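Local coordinates for protein putative L-alanine-DL-glutamate epimerase (Burkholderia xenovorans, PDB 3GO2) that probably catalyses a racemisation or epimerisation as a magnesium-binding member of the mandelate racemase/muconate lactonizing enzyme family, at residues 180-191 with 221-232; 97-108 with 369-378. One frame throughout, in Å; residues are numbered along the deposited sequence.

Interaction 1: residues 180-191 with 221-232; sequences GFAVPFQPALNV and NFNAKPEGYLKI
G180 and N223 make the one direct hydrogen bond here: G180 N lies 2.9 Å from N223 OD1, in the plane of the amide carbonyl, with an N-H...O angle of 144°. N223 CG stands anti to its carbonyl carbon (chi1 -68°), which brings the amide oxygen back to the loop although its CB points away from it.

Four waters join the other polar groups. One receives a hydrogen bond from K225 N at 3.0 Å and donates to L189 O, another donates to both N190 O and N223 O, and a third joins N190 OD1 to E227 OE1. The fourth links P187 O with K225 NZ, whose direct partner is N314 OD1 of the second subunit; the bend at chi2 (-59°) folds this lysine over A188 O, CE 3.3 Å from that oxygen, and the chi4 bend turns NZ.

In the enolase-type barrel domain, 221-225 forms most of the connection from strand 215-219 to helix 226-235, with K225 as N-cap. N221, which binds fumarate and 2-oxoglutarate when these ligands are present, lies near its start, its side chain about 4 Å from a magnesium ion.

Van der Waals contacts fall into three groups. L189 CD1 lies between the carbonyl oxygen F222 O and the methylene K225 CE, the latter 3.7 Å away. V191 CG2 meets A224 CB at 3.8 Å, G228 CA at 3.7 Å and I232 CD1 a little farther off; the missing side chain at G228 allows this approach. F181 CE1 approaches F222 CD2 obliquely at 3.7 Å, and R77 of the third subunit packs on F222.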
loop_
_atom_site.group_PDB
_atom_site.type_symbol
_atom_site.label_atom_id
_atom_site.label_comp_id
_atom_site.label_asym_id
_atom_site.label_seq_id
_atom_site.Cartn_x
_atom_site.Cartn_y
_atom_site.Cartn_z
ATOM N N GLY A 180 0.856 -32.304 8.352
ATOM C CA GLY A 180 -0.025 -31.556 7.458
ATOM C C GLY A 180 -0.987 -32.436 6.682
ATOM O O GLY A 180 -2.041 -31.964 6.237
ATOM N N PHE A 181 -0.615 -33.711 6.521
ATOM C CA PHE A 181 -1.480 -34.717 5.901
ATOM C C PHE A 181 -1.977 -35.765 6.908
ATOM O O PHE A 181 -2.410 -36.874 6.503
ATOM C CB PHE A 181 -0.759 -35.404 4.732
ATOM C CG PHE A 181 -0.266 -34.481 3.648
ATOM C CD1 PHE A 181 -0.974 -33.350 3.254
ATOM C CD2 PHE A 181 0.879 -34.802 2.929
ATOM C CE1 PHE A 181 -0.517 -32.535 2.233
ATOM C CE2 PHE A 181 1.325 -33.987 1.904
ATOM C CZ PHE A 181 0.626 -32.867 1.553
ATOM N N ALA A 182 -1.961 -35.374 8.196
ATOM C CA ALA A 182 -2.502 -36.138 9.331
ATOM C C ALA A 182 -1.776 -37.453 9.579
ATOM O O ALA A 182 -2.376 -38.417 10.074
ATOM C CB ALA A 182 -4.010 -36.354 9.176
ATOM N N VAL A 183 -0.485 -37.485 9.253
ATOM C CA VAL A 183 0.380 -38.586 9.657
ATOM C C VAL A 183 1.615 -38.002 10.345
ATOM O O VAL A 183 2.599 -37.679 9.690
ATOM C CB VAL A 183 0.768 -39.486 8.477
ATOM C CG1 VAL A 183 1.611 -40.647 8.991
ATOM C CG2 VAL A 183 -0.480 -40.009 7.771
ATOM N N PRO A 184 1.554 -37.835 11.668
ATOM C CA PRO A 184 0.442 -38.178 12.592
ATOM C C PRO A 184 -0.626 -37.081 12.651
ATOM O O PRO A 184 -0.405 -35.989 12.140
ATOM C CB PRO A 184 1.155 -38.239 13.923
ATOM C CG PRO A 184 2.141 -37.163 13.833
ATOM C CD PRO A 184 2.635 -37.160 12.401
ATOM N N PHE A 185 -1.755 -37.367 13.296
ATOM C CA PHE A 185 -2.783 -36.354 13.462
ATOM C C PHE A 185 -2.364 -35.473 14.616
ATOM O O PHE A 185 -2.434 -35.868 15.801
ATOM C CB PHE A 185 -4.152 -36.961 13.731
ATOM C CG PHE A 185 -5.237 -35.926 13.909
ATOM C CD1 PHE A 185 -5.712 -35.215 12.817
ATOM C CD2 PHE A 185 -5.750 -35.642 15.157
ATOM C CE1 PHE A 185 -6.680 -34.261 12.967
ATOM C CE2 PHE A 185 -6.745 -34.668 15.309
ATOM C CZ PHE A 185 -7.208 -33.998 14.198
ATOM N N GLN A 186 -1.890 -34.282 14.276
ATOM C CA GLN A 186 -1.460 -33.278 15.237
ATOM C C GLN A 186 -1.663 -31.933 14.529
ATOM O O GLN A 186 -0.733 -31.313 14.004
ATOM C CB GLN A 186 0.002 -33.501 15.625
ATOM C CG GLN A 186 0.455 -32.642 16.759
ATOM C CD GLN A 186 1.913 -32.881 17.076
ATOM O OE1 GLN A 186 2.769 -32.052 16.761
ATOM N NE2 GLN A 186 2.212 -34.049 17.654
ATOM N N PRO A 187 -2.925 -31.506 14.464
ATOM C CA PRO A 187 -3.312 -30.519 13.476
ATOM C C PRO A 187 -2.778 -29.100 13.660
ATOM O O PRO A 187 -2.879 -28.278 12.731
ATOM C CB PRO A 187 -4.841 -30.557 13.544
ATOM C CG PRO A 187 -5.151 -31.009 14.940
ATOM C CD PRO A 187 -4.079 -32.000 15.248
ATOM N N ALA A 188 -2.209 -28.787 14.825
ATOM C CA ALA A 188 -1.571 -27.491 15.022
ATOM C C ALA A 188 -0.301 -27.327 14.169
ATOM O O ALA A 188 0.088 -26.201 13.842
ATOM C CB ALA A 188 -1.255 -27.277 16.502
ATOM N N LEU A 189 0.302 -28.454 13.768
ATOM C CA LEU A 189 1.517 -28.476 12.960
ATOM C C LEU A 189 2.676 -27.739 13.645
ATOM O O LEU A 189 3.510 -27.117 12.993
ATOM C CB LEU A 189 1.264 -27.886 11.556
ATOM C CG LEU A 189 -0.013 -28.324 10.844
ATOM C CD1 LEU A 189 -0.081 -27.707 9.433
ATOM C CD2 LEU A 189 -0.148 -29.872 10.755
ATOM N N ASN A 190 2.759 -27.835 14.968
ATOM C CA ASN A 190 3.890 -27.225 15.672
ATOM C C ASN A 190 5.187 -27.968 15.328
ATOM O O ASN A 190 5.171 -29.183 15.045
ATOM C CB ASN A 190 3.664 -27.237 17.182
ATOM C CG ASN A 190 2.470 -26.387 17.597
ATOM O OD1 ASN A 190 2.311 -25.257 17.119
ATOM N ND2 ASN A 190 1.626 -26.931 18.497
ATOM N N VAL A 191 6.280 -27.220 15.413
ATOM C CA VAL A 191 7.648 -27.713 15.254
ATOM C C VAL A 191 8.349 -27.597 16.612
ATOM O O VAL A 191 8.296 -26.563 17.263
ATOM C CB VAL A 191 8.380 -26.866 14.191
ATOM C CG1 VAL A 191 9.881 -27.204 14.129
ATOM C CG2 VAL A 191 7.718 -27.057 12.812
ATOM N N ASN A 221 6.390 -29.608 2.441
ATOM C CA ASN A 221 4.984 -29.717 2.101
ATOM C C ASN A 221 4.165 -28.689 2.918
ATOM O O ASN A 221 4.540 -27.529 2.956
ATOM C CB ASN A 221 4.488 -31.154 2.253
ATOM C CG ASN A 221 5.082 -32.102 1.221
ATOM O OD1 ASN A 221 4.564 -32.248 0.094
ATOM N ND2 ASN A 221 6.145 -32.740 1.591
ATOM N N PHE A 222 3.072 -29.123 3.550
ATOM C CA PHE A 222 2.237 -28.242 4.356
ATOM C C PHE A 222 2.440 -28.531 5.856
ATOM O O PHE A 222 1.509 -28.379 6.640
ATOM C CB PHE A 222 0.747 -28.482 4.065
ATOM C CG PHE A 222 0.241 -28.045 2.691
ATOM C CD1 PHE A 222 -0.394 -26.806 2.524
ATOM C CD2 PHE A 222 0.240 -28.931 1.622
ATOM C CE1 PHE A 222 -0.950 -26.453 1.294
ATOM C CE2 PHE A 222 -0.306 -28.572 0.402
ATOM C CZ PHE A 222 -0.915 -27.345 0.244
ATOM N N ASN A 223 3.636 -28.984 6.243
ATOM C CA ASN A 223 3.835 -29.573 7.579
ATOM C C ASN A 223 4.123 -28.632 8.732
ATOM O O ASN A 223 4.366 -29.100 9.851
ATOM C CB ASN A 223 4.921 -30.657 7.495
ATOM C CG ASN A 223 4.459 -31.838 6.685
ATOM O OD1 ASN A 223 3.327 -32.309 6.864
ATOM N ND2 ASN A 223 5.290 -32.306 5.754
ATOM N N ALA A 224 4.043 -27.331 8.504
ATOM C CA ALA A 224 4.111 -26.353 9.597
ATOM C C ALA A 224 3.250 -25.125 9.334
ATOM O O ALA A 224 2.551 -25.039 8.300
ATOM C CB ALA A 224 5.565 -25.946 9.829
ATOM N N LYS A 225 3.285 -24.203 10.296
ATOM C CA LYS A 225 2.805 -22.851 10.109
ATOM C C LYS A 225 4.020 -21.933 9.904
ATOM O O LYS A 225 5.152 -22.294 10.237
ATOM C CB LYS A 225 2.007 -22.402 11.317
ATOM C CG LYS A 225 0.919 -23.394 11.759
ATOM C CD LYS A 225 -0.118 -23.690 10.691
ATOM C CE LYS A 225 -1.209 -24.656 11.182
ATOM N NZ LYS A 225 -2.189 -24.031 12.154
ATOM N N PRO A 226 3.807 -20.723 9.405
ATOM C CA PRO A 226 4.936 -19.790 9.286
ATOM C C PRO A 226 5.916 -19.745 10.484
ATOM O O PRO A 226 7.128 -19.777 10.305
ATOM C CB PRO A 226 4.228 -18.453 9.074
ATOM C CG PRO A 226 3.030 -18.842 8.268
ATOM C CD PRO A 226 2.578 -20.164 8.812
ATOM N N GLU A 227 5.387 -19.723 11.704
ATOM C CA GLU A 227 6.217 -19.791 12.900
ATOM C C GLU A 227 7.206 -20.950 12.835
ATOM O O GLU A 227 8.381 -20.792 13.161
ATOM C CB GLU A 227 5.331 -19.998 14.127
ATOM C CG GLU A 227 6.119 -20.200 15.425
ATOM C CD GLU A 227 5.276 -20.685 16.591
ATOM O OE1 GLU A 227 4.080 -21.031 16.408
ATOM O OE2 GLU A 227 5.846 -20.744 17.710
ATOM N N GLY A 228 6.693 -22.120 12.488
ATOM C CA GLY A 228 7.510 -23.353 12.477
ATOM C C GLY A 228 8.453 -23.395 11.293
ATOM O O GLY A 228 9.584 -23.848 11.429
ATOM N N TYR A 229 8.010 -22.943 10.122
ATOM C CA TYR A 229 8.924 -22.834 8.967
ATOM C C TYR A 229 10.120 -21.946 9.324
ATOM O O TYR A 229 11.257 -22.283 9.017
ATOM C CB TYR A 229 8.185 -22.325 7.712
ATOM C CG TYR A 229 7.073 -23.225 7.225
ATOM C CD1 TYR A 229 7.336 -24.516 6.816
ATOM C CD2 TYR A 229 5.757 -22.764 7.095
ATOM C CE1 TYR A 229 6.336 -25.346 6.352
ATOM C CE2 TYR A 229 4.752 -23.582 6.616
ATOM C CZ TYR A 229 5.045 -24.881 6.255
ATOM O OH TYR A 229 4.071 -25.714 5.763
ATOM N N LEU A 230 9.884 -20.828 10.004
ATOM C CA LEU A 230 10.983 -19.947 10.422
ATOM C C LEU A 230 11.930 -20.685 11.367
ATOM O O LEU A 230 13.152 -20.581 11.238
ATOM C CB LEU A 230 10.447 -18.686 11.081
ATOM C CG LEU A 230 9.701 -17.675 10.181
ATOM C CD1 LEU A 230 8.709 -16.754 10.980
ATOM C CD2 LEU A 230 10.701 -16.841 9.380
ATOM N N LYS A 231 11.367 -21.471 12.277
ATOM C CA LYS A 231 12.197 -22.228 13.216
ATOM C C LYS A 231 13.102 -23.209 12.442
ATOM O O LYS A 231 14.294 -23.379 12.763
ATOM C CB LYS A 231 11.339 -22.962 14.233
ATOM C CG LYS A 231 10.732 -22.001 15.251
ATOM C CD LYS A 231 9.622 -22.614 16.060
ATOM C CE LYS A 231 10.089 -23.709 16.977
ATOM N NZ LYS A 231 10.548 -23.227 18.285
ATOM N N ILE A 232 12.537 -23.834 11.416
ATOM C CA ILE A 232 13.279 -24.788 10.591
ATOM C C ILE A 232 14.370 -24.084 9.828
ATOM O O ILE A 232 15.526 -24.526 9.844
ATOM C CB ILE A 232 12.358 -25.578 9.642
ATOM C CG1 ILE A 232 11.480 -26.543 10.457
ATOM C CG2 ILE A 232 13.217 -26.302 8.561
ATOM C CD1 ILE A 232 10.261 -27.108 9.675
HETATM O O HOH W 1 -4.154 -25.925 12.843
HETATM O O HOH W 2 4.486 -24.555 12.969
HETATM O O HOH W 3 3.876 -23.525 15.528
HETATM O O HOH W 4 5.615 -29.981 12.301
#

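Interaction 2: residues 97-108 with 369-378; sequences DAKAKTLNVPCY and IPDRPGWGTD
K101 NZ is gripped by two carboxylates, D97 OD2 one helical turn back and D378 OD1 across the contact, each at 2.8 Å and each on its syn side. The lysine chain runs extended beyond CG to reach D378, which approaches from the opposite direction. V32 O is a further acceptor for this ammonium, which lies between carboxylate oxygens OD2 of D97 and OD1 of D378 and would be expected to ease their mutual repulsion.

The other oxygen of D97 serves the loop backbone: W375 N donates to D97 OD1 on the anti side, 33° out of the carboxylate plane. With its CG anti to the backbone N (chi1 -167°), D97 puts OD1 close against G374 CA, 3.0 Å away.

Helix 82-103 of the N-terminal capping domain ends in a Schellman motif at N104, and the chain beyond it pairs with the loop following strand 366-368. P106 and G374 form a single beta bridge: G374 N donates to V105 O at 3.0 Å, and C107 N to G374 O at 2.9 Å. Contacts from CA hydrogens accompany it, P373 CA to V105 O and P106 CA to R372 O.

The W375 indole is approached by both C107 and D97. C107 SG sits over the face of its six-membered ring, 3.6 Å from the centroid and 14° off the normal, while D97 CB is 3.4 Å from NE1. Farther along, Y108 presents its ring edge to P370 O, with CE2 at 3.3 Å, and I369 CG2 meets the same ring obliquely. Y108 OH and I369 O share a water.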
loop_
_atom_site.group_PDB
_atom_site.type_symbol
_atom_site.label_atom_id
_atom_site.label_comp_id
_atom_site.label_asym_id
_atom_site.label_seq_id
_atom_site.Cartn_x
_atom_site.Cartn_y
_atom_site.Cartn_z
ATOM N N ASP A 97 -2.239 -34.636 -26.667
ATOM C CA ASP A 97 -1.615 -35.834 -27.223
ATOM C C ASP A 97 -2.261 -36.193 -28.580
ATOM O O ASP A 97 -1.577 -36.504 -29.587
ATOM C CB ASP A 97 -1.772 -37.002 -26.262
ATOM C CG ASP A 97 -0.886 -38.177 -26.612
ATOM O OD1 ASP A 97 0.252 -37.961 -27.094
ATOM O OD2 ASP A 97 -1.333 -39.333 -26.387
ATOM N N ALA A 98 -3.595 -36.196 -28.597
ATOM C CA ALA A 98 -4.340 -36.571 -29.806
ATOM C C ALA A 98 -4.098 -35.582 -30.953
ATOM O O ALA A 98 -3.949 -35.969 -32.118
ATOM C CB ALA A 98 -5.828 -36.711 -29.498
ATOM N N LYS A 99 -4.042 -34.302 -30.623
ATOM C CA LYS A 99 -3.768 -33.278 -31.605
ATOM C C LYS A 99 -2.363 -33.406 -32.179
ATOM O O LYS A 99 -2.185 -33.347 -33.399
ATOM C CB LYS A 99 -3.963 -31.900 -31.003
ATOM C CG LYS A 99 -3.754 -30.769 -32.004
ATOM C CD LYS A 99 -4.239 -29.428 -31.457
ATOM C CE LYS A 99 -4.238 -28.333 -32.499
ATOM N NZ LYS A 99 -4.890 -27.020 -32.106
ATOM N N ALA A 100 -1.374 -33.575 -31.313
ATOM C CA ALA A 100 -0.011 -33.750 -31.763
ATOM C C ALA A 100 0.115 -35.006 -32.633
ATOM O O ALA A 100 0.744 -34.963 -33.675
ATOM C CB ALA A 100 0.958 -33.826 -30.571
ATOM N N LYS A 101 -0.508 -36.107 -32.224
ATOM C CA LYS A 101 -0.474 -37.336 -33.046
ATOM C C LYS A 101 -1.143 -37.112 -34.402
ATOM O O LYS A 101 -0.673 -37.622 -35.461
ATOM C CB LYS A 101 -1.112 -38.499 -32.278
ATOM C CG LYS A 101 -0.172 -39.074 -31.208
ATOM C CD LYS A 101 -0.934 -39.945 -30.213
ATOM C CE LYS A 101 -0.006 -40.649 -29.296
ATOM N NZ LYS A 101 -0.732 -41.406 -28.205
ATOM N N THR A 102 -2.237 -36.363 -34.403
ATOM C CA THR A 102 -2.956 -36.070 -35.663
ATOM C C THR A 102 -2.047 -35.312 -36.619
ATOM O O THR A 102 -2.060 -35.570 -37.850
ATOM C CB THR A 102 -4.252 -35.278 -35.402
ATOM O OG1 THR A 102 -5.155 -36.071 -34.622
ATOM C CG2 THR A 102 -4.937 -34.896 -36.682
ATOM N N LEU A 103 -1.250 -34.396 -36.077
ATOM C CA LEU A 103 -0.288 -33.601 -36.879
ATOM C C LEU A 103 1.107 -34.217 -37.016
ATOM O O LEU A 103 1.990 -33.645 -37.694
ATOM C CB LEU A 103 -0.193 -32.182 -36.303
ATOM C CG LEU A 103 -1.477 -31.371 -36.266
ATOM C CD1 LEU A 103 -1.257 -30.047 -35.512
ATOM C CD2 LEU A 103 -1.991 -31.122 -37.716
ATOM N N ASN A 104 1.286 -35.409 -36.429
ATOM C CA ASN A 104 2.515 -36.190 -36.522
ATOM C C ASN A 104 3.723 -35.479 -35.953
ATOM O O ASN A 104 4.810 -35.447 -36.565
ATOM C CB ASN A 104 2.787 -36.602 -37.973
ATOM C CG ASN A 104 3.729 -37.771 -38.077
ATOM O OD1 ASN A 104 3.665 -38.715 -37.281
ATOM N ND2 ASN A 104 4.606 -37.729 -39.077
ATOM N N VAL A 105 3.530 -34.869 -34.790
ATOM C CA VAL A 105 4.600 -34.161 -34.123
ATOM C C VAL A 105 4.637 -34.499 -32.639
ATOM O O VAL A 105 3.608 -34.848 -32.053
ATOM C CB VAL A 105 4.438 -32.624 -34.272
ATOM C CG1 VAL A 105 4.529 -32.217 -35.724
ATOM C CG2 VAL A 105 3.115 -32.133 -33.674
ATOM N N PRO A 106 5.806 -34.344 -32.001
ATOM C CA PRO A 106 5.845 -34.439 -30.536
ATOM C C PRO A 106 5.058 -33.303 -29.927
ATOM O O PRO A 106 4.925 -32.251 -30.525
ATOM C CB PRO A 106 7.327 -34.244 -30.190
ATOM C CG PRO A 106 8.046 -34.285 -31.483
ATOM C CD PRO A 106 7.122 -33.989 -32.570
ATOM N N CYS A 107 4.580 -33.475 -28.709
ATOM C CA CYS A 107 3.740 -32.424 -28.123
ATOM C C CYS A 107 4.442 -31.076 -27.974
ATOM O O CYS A 107 3.786 -30.039 -28.110
ATOM C CB CYS A 107 3.159 -32.862 -26.798
ATOM S SG CYS A 107 1.660 -33.877 -27.018
ATOM N N TYR A 108 5.760 -31.052 -27.733
ATOM C CA TYR A 108 6.441 -29.747 -27.643
ATOM C C TYR A 108 6.318 -28.894 -28.912
ATOM O O TYR A 108 6.467 -27.682 -28.863
ATOM C CB TYR A 108 7.898 -29.899 -27.204
ATOM C CG TYR A 108 8.800 -30.694 -28.140
ATOM C CD1 TYR A 108 9.168 -30.217 -29.385
ATOM C CD2 TYR A 108 9.342 -31.912 -27.729
ATOM C CE1 TYR A 108 10.017 -30.955 -30.207
ATOM C CE2 TYR A 108 10.184 -32.643 -28.532
ATOM C CZ TYR A 108 10.533 -32.168 -29.757
ATOM O OH TYR A 108 11.384 -32.920 -30.546
ATOM N N ILE A 369 14.759 -35.588 -24.058
ATOM C CA ILE A 369 13.402 -35.286 -24.545
ATOM C C ILE A 369 13.161 -36.089 -25.810
ATOM O O ILE A 369 13.915 -35.949 -26.775
ATOM C CB ILE A 369 13.261 -33.789 -24.856
ATOM C CG1 ILE A 369 13.603 -32.968 -23.616
ATOM C CG2 ILE A 369 11.822 -33.454 -25.392
ATOM C CD1 ILE A 369 12.920 -33.411 -22.374
ATOM N N PRO A 370 12.141 -36.950 -25.802
ATOM C CA PRO A 370 11.862 -37.798 -26.964
ATOM C C PRO A 370 11.316 -36.986 -28.130
ATOM O O PRO A 370 10.911 -35.828 -27.937
ATOM C CB PRO A 370 10.809 -38.784 -26.433
ATOM C CG PRO A 370 10.128 -38.043 -25.305
ATOM C CD PRO A 370 11.193 -37.173 -24.694
ATOM N N ASP A 371 11.297 -37.595 -29.315
ATOM C CA ASP A 371 10.795 -36.943 -30.522
ATOM C C ASP A 371 9.763 -37.762 -31.289
ATOM O O ASP A 371 9.682 -37.668 -32.524
ATOM C CB ASP A 371 11.951 -36.531 -31.428
ATOM C CG ASP A 371 12.740 -37.698 -31.956
ATOM O OD1 ASP A 371 12.381 -38.863 -31.669
ATOM O OD2 ASP A 371 13.754 -37.429 -32.662
ATOM N N ARG A 372 8.938 -38.498 -30.560
ATOM C CA ARG A 372 7.864 -39.286 -31.143
ATOM C C ARG A 372 6.565 -38.491 -31.147
ATOM O O ARG A 372 6.421 -37.557 -30.357
ATOM C CB ARG A 372 7.653 -40.566 -30.336
ATOM C CG ARG A 372 8.846 -41.529 -30.417
ATOM C CD ARG A 372 8.631 -42.820 -29.644
ATOM N NE ARG A 372 8.753 -42.565 -28.222
ATOM C CZ ARG A 372 9.892 -42.553 -27.535
ATOM N NH1 ARG A 372 11.048 -42.791 -28.126
ATOM N NH2 ARG A 372 9.882 -42.252 -26.249
ATOM N N PRO A 373 5.627 -38.830 -32.052
ATOM C CA PRO A 373 4.392 -38.047 -32.034
ATOM C C PRO A 373 3.664 -38.188 -30.687
ATOM O O PRO A 373 3.538 -39.294 -30.169
ATOM C CB PRO A 373 3.564 -38.649 -33.174
ATOM C CG PRO A 373 4.630 -39.190 -34.134
ATOM C CD PRO A 373 5.716 -39.704 -33.244
ATOM N N GLY A 374 3.180 -37.076 -30.164
ATOM C CA GLY A 374 2.520 -37.059 -28.879
ATOM C C GLY A 374 3.490 -36.845 -27.726
ATOM O O GLY A 374 4.551 -36.252 -27.886
ATOM N N TRP A 375 3.108 -37.319 -26.551
ATOM C CA TRP A 375 3.895 -37.136 -25.345
ATOM C C TRP A 375 5.200 -37.908 -25.344
ATOM O O TRP A 375 6.179 -37.454 -24.741
ATOM C CB TRP A 375 3.097 -37.522 -24.101
ATOM C CG TRP A 375 1.907 -36.659 -23.816
ATOM C CD1 TRP A 375 0.639 -37.093 -23.609
ATOM C CD2 TRP A 375 1.880 -35.230 -23.627
ATOM N NE1 TRP A 375 -0.201 -36.028 -23.351
ATOM C CE2 TRP A 375 0.540 -34.870 -23.356
ATOM C CE3 TRP A 375 2.856 -34.225 -23.638
ATOM C CZ2 TRP A 375 0.153 -33.535 -23.112
ATOM C CZ3 TRP A 375 2.449 -32.886 -23.399
ATOM C CH2 TRP A 375 1.125 -32.567 -23.159
ATOM N N GLY A 376 5.219 -39.075 -26.008
ATOM C CA GLY A 376 6.441 -39.888 -26.049
ATOM C C GLY A 376 6.315 -41.283 -25.456
ATOM O O GLY A 376 7.259 -42.074 -25.495
ATOM N N THR A 377 5.158 -41.588 -24.863
ATOM C CA THR A 377 4.885 -42.945 -24.374
ATOM C C THR A 377 3.377 -43.135 -24.297
ATOM O O THR A 377 2.640 -42.165 -24.145
ATOM C CB THR A 377 5.578 -43.183 -23.023
ATOM O OG1 THR A 377 5.627 -44.582 -22.722
ATOM C CG2 THR A 377 4.832 -42.462 -21.874
ATOM N N ASP A 378 2.918 -44.379 -24.447
ATOM C CA ASP A 378 1.509 -44.736 -24.367
ATOM C C ASP A 378 1.334 -45.783 -23.278
ATOM O O ASP A 378 2.132 -46.715 -23.171
ATOM C CB ASP A 378 1.035 -45.353 -25.683
ATOM C CG ASP A 378 1.029 -44.367 -26.827
ATOM O OD1 ASP A 378 0.631 -43.188 -26.612
ATOM O OD2 ASP A 378 1.397 -44.785 -27.957
HETATM O O HOH W 5 1.669 -40.309 -25.948
HETATM O O HOH W 6 13.547 -33.990 -29.088
#

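From the N terminus, the chain first reaches 97-108, at the end of helix 82-103, and waits some 260 residues for its partner 369-378. Within that long loop the barrel strands and helices are laid down, and interaction 1 opens and closes there: 180-191, after strand 175-176, meets 221-232 after only 29 intervening residues, which hold helix 193-210 and strand 215-219. The two contacts are therefore nested and do not cross. Interaction 1 joins neighbouring parts of the barrel domain, whereas interaction 2 ties the N-terminal domain to the late C-terminal chain. Their centres are 41 Å apart on opposite sides of the chain's centre, with nearest atoms about 24 Å apart.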